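Local coordinates for gamma-glutamyl phosphate reductase (Saccharomyces cerevisiae, PDB 1VLU), which catalyses the NADPH-dependent reduction of gamma-glutamyl phosphate to glutamate gamma-semialdehyde, the second step from glutamate towards proline, at residues F167-N175 / G190-R198. Residues are numbered along the deposited sequence; the frame is centred on the assembly and turned at random.
Sequences FREMAKIVN and GSVQLIETR
Leu194 carries the apolar part of the contact, its CB lying 3.7 Å from Ala171 CB and 3.8 Å from Phe167 CZ, while its CD1 reaches on to Val174 CG1. The Phe167 ring gets there because chi1 (-171°) sets CG opposite the backbone N. Glu196, in the loop beyond the strand, meets the ring edge near its plane through CG, 3.9 Å from Phe167 CE1, its carboxylate plane turned 87° from the ring. Helix 164-185 is the crossover of a beta-alpha-beta unit between the parallel strands 154-158 and 192-194, in a chain of the aldehyde dehydrogenase family; over these short segments the helix and strand axes come within 9.2 Å and run at 151°. Helix 139-151 adds Ile141 against both Phe167 and Leu194, so an alanine in place of Phe167 would probably open a gap between Leu194, Ile141 and the CG of Glu196. Polar coupling passes through two waters, with no direct hydrogen bond between the segments. Asn175 OD1 accepts from one water (2.8 Å), which in turn accepts from Leu194 N; Asn175 ND2 donates to the other, which donates to Leu194 O and, at 3.3 Å, to Glu196 OE2. Two water partners would tend to hold the amide's rotation. Arg168 touches Glu196 OE1 through its aliphatic CG (3.6 Å); its NH1, 4.3 Å from Glu196 OE1, is too far for a salt bridge, while NH2 hydrogen-bonds Asn165 OD1.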
# COMPACT_ATOMS: atom_id res chain seq x y z
N PHE A 167 2.26 8.12 30.46
CA PHE A 167 3.00 7.99 29.21
C PHE A 167 4.33 8.76 29.23
O PHE A 167 5.37 8.18 28.93
CB PHE A 167 2.13 8.45 28.05
CG PHE A 167 2.71 8.15 26.70
CD1 PHE A 167 3.64 9.02 26.11
CD2 PHE A 167 2.31 7.02 26.00
CE1 PHE A 167 4.18 8.75 24.84
CE2 PHE A 167 2.83 6.74 24.73
CZ PHE A 167 3.77 7.60 24.15
N ARG A 168 4.27 10.06 29.55
CA ARG A 168 5.45 10.93 29.76
C ARG A 168 6.53 10.34 30.68
O ARG A 168 7.69 10.24 30.29
CB ARG A 168 5.02 12.29 30.35
CG ARG A 168 5.99 13.45 30.06
CD ARG A 168 5.87 14.69 31.01
NE ARG A 168 4.50 15.08 31.42
CZ ARG A 168 3.51 15.43 30.59
NH1 ARG A 168 3.68 15.43 29.27
NH2 ARG A 168 2.32 15.76 31.10
N GLU A 169 6.15 9.98 31.90
CA GLU A 169 7.08 9.36 32.84
C GLU A 169 7.74 8.06 32.34
O GLU A 169 8.95 7.88 32.47
CB GLU A 169 6.42 9.15 34.20
CG GLU A 169 6.81 10.19 35.21
CD GLU A 169 8.31 10.50 35.16
OE1 GLU A 169 9.12 9.60 35.51
OE2 GLU A 169 8.66 11.64 34.76
N MSE A 170 6.93 7.17 31.78
CA MSE A 170 7.41 5.89 31.26
C MSE A 170 8.30 6.05 30.04
O MSE A 170 9.34 5.41 29.97
CB MSE A 170 6.25 4.94 30.97
CG MSE A 170 5.61 4.43 32.26
SE MSE A 170 4.11 3.15 32.01
CE MSE A 170 5.18 1.49 31.64
N ALA A 171 7.90 6.89 29.10
CA ALA A 171 8.74 7.27 27.96
C ALA A 171 10.12 7.76 28.39
O ALA A 171 11.12 7.32 27.86
CB ALA A 171 8.07 8.32 27.11
N LYS A 172 10.16 8.67 29.36
CA LYS A 172 11.42 9.19 29.90
C LYS A 172 12.34 8.06 30.35
O LYS A 172 13.54 8.06 30.06
CB LYS A 172 11.15 10.16 31.06
CG LYS A 172 12.40 10.89 31.56
CD LYS A 172 12.11 11.86 32.71
N ILE A 173 11.78 7.08 31.07
CA ILE A 173 12.57 6.00 31.63
C ILE A 173 13.11 5.04 30.56
O ILE A 173 14.24 4.58 30.66
CB ILE A 173 11.78 5.23 32.73
CG1 ILE A 173 11.39 6.17 33.88
CG2 ILE A 173 12.57 4.05 33.26
CD1 ILE A 173 10.15 5.72 34.62
N VAL A 174 12.28 4.73 29.56
CA VAL A 174 12.67 3.85 28.48
C VAL A 174 13.70 4.56 27.58
O VAL A 174 14.73 3.97 27.22
CB VAL A 174 11.42 3.36 27.69
CG1 VAL A 174 11.78 2.70 26.37
CG2 VAL A 174 10.60 2.40 28.55
N ASN A 175 13.43 5.82 27.22
CA ASN A 175 14.32 6.62 26.36
C ASN A 175 15.70 6.69 26.98
O ASN A 175 16.69 6.34 26.35
CB ASN A 175 13.80 8.06 26.21
CG ASN A 175 12.62 8.19 25.24
OD1 ASN A 175 12.39 7.34 24.36
ND2 ASN A 175 11.87 9.30 25.38
N GLY A 190 15.96 5.20 19.26
CA GLY A 190 15.00 5.17 18.15
C GLY A 190 14.38 3.80 17.88
O GLY A 190 13.44 3.72 17.09
N SER A 191 14.89 2.74 18.52
CA SER A 191 14.27 1.41 18.40
C SER A 191 12.79 1.51 18.79
O SER A 191 11.94 0.88 18.16
CB SER A 191 14.96 0.39 19.32
OG SER A 191 16.29 0.15 18.93
N VAL A 192 12.52 2.29 19.83
CA VAL A 192 11.16 2.60 20.30
C VAL A 192 10.98 4.11 20.36
O VAL A 192 11.72 4.75 21.05
CB VAL A 192 10.89 2.01 21.71
CG1 VAL A 192 9.51 2.38 22.18
CG2 VAL A 192 11.01 0.48 21.69
N GLN A 193 10.03 4.68 19.62
CA GLN A 193 9.76 6.13 19.75
C GLN A 193 8.38 6.34 20.33
O GLN A 193 7.38 5.85 19.82
CB GLN A 193 9.88 6.89 18.42
CG GLN A 193 11.18 6.65 17.69
CD GLN A 193 11.22 7.33 16.34
OE1 GLN A 193 11.24 8.55 16.25
NE2 GLN A 193 11.22 6.53 15.28
N LEU A 194 8.35 7.08 21.42
CA LEU A 194 7.15 7.30 22.17
C LEU A 194 6.70 8.72 21.86
O LEU A 194 7.28 9.68 22.36
CB LEU A 194 7.46 7.07 23.65
CG LEU A 194 8.00 5.66 23.95
CD1 LEU A 194 9.39 5.68 24.60
CD2 LEU A 194 7.02 4.85 24.79
N ILE A 195 5.69 8.84 21.00
CA ILE A 195 5.21 10.13 20.49
C ILE A 195 4.39 10.88 21.53
O ILE A 195 3.26 10.49 21.85
CB ILE A 195 4.39 9.99 19.16
CG1 ILE A 195 5.17 9.24 18.07
CG2 ILE A 195 3.92 11.35 18.66
CD1 ILE A 195 6.70 9.56 17.99
N GLU A 196 4.97 11.95 22.06
CA GLU A 196 4.30 12.78 23.06
C GLU A 196 3.58 13.93 22.37
O GLU A 196 4.06 15.07 22.39
CB GLU A 196 5.30 13.30 24.10
CG GLU A 196 5.89 12.23 25.03
CD GLU A 196 6.81 12.80 26.11
OE1 GLU A 196 6.60 13.96 26.55
OE2 GLU A 196 7.74 12.08 26.53
N THR A 197 2.43 13.62 21.75
CA THR A 197 1.59 14.60 21.04
C THR A 197 2.39 15.76 20.40
O THR A 197 2.35 16.92 20.86
CB THR A 197 0.37 15.10 21.92
OG1 THR A 197 -0.47 15.97 21.15
CG2 THR A 197 0.82 15.82 23.22
N ARG A 198 3.13 15.43 19.34
CA ARG A 198 4.01 16.38 18.67
C ARG A 198 3.79 16.37 17.15
O ARG A 198 3.21 17.29 16.58
CB ARG A 198 5.47 16.07 19.00
O HOH W 1 10.94 8.15 22.15
O HOH W 2 9.30 10.42 24.21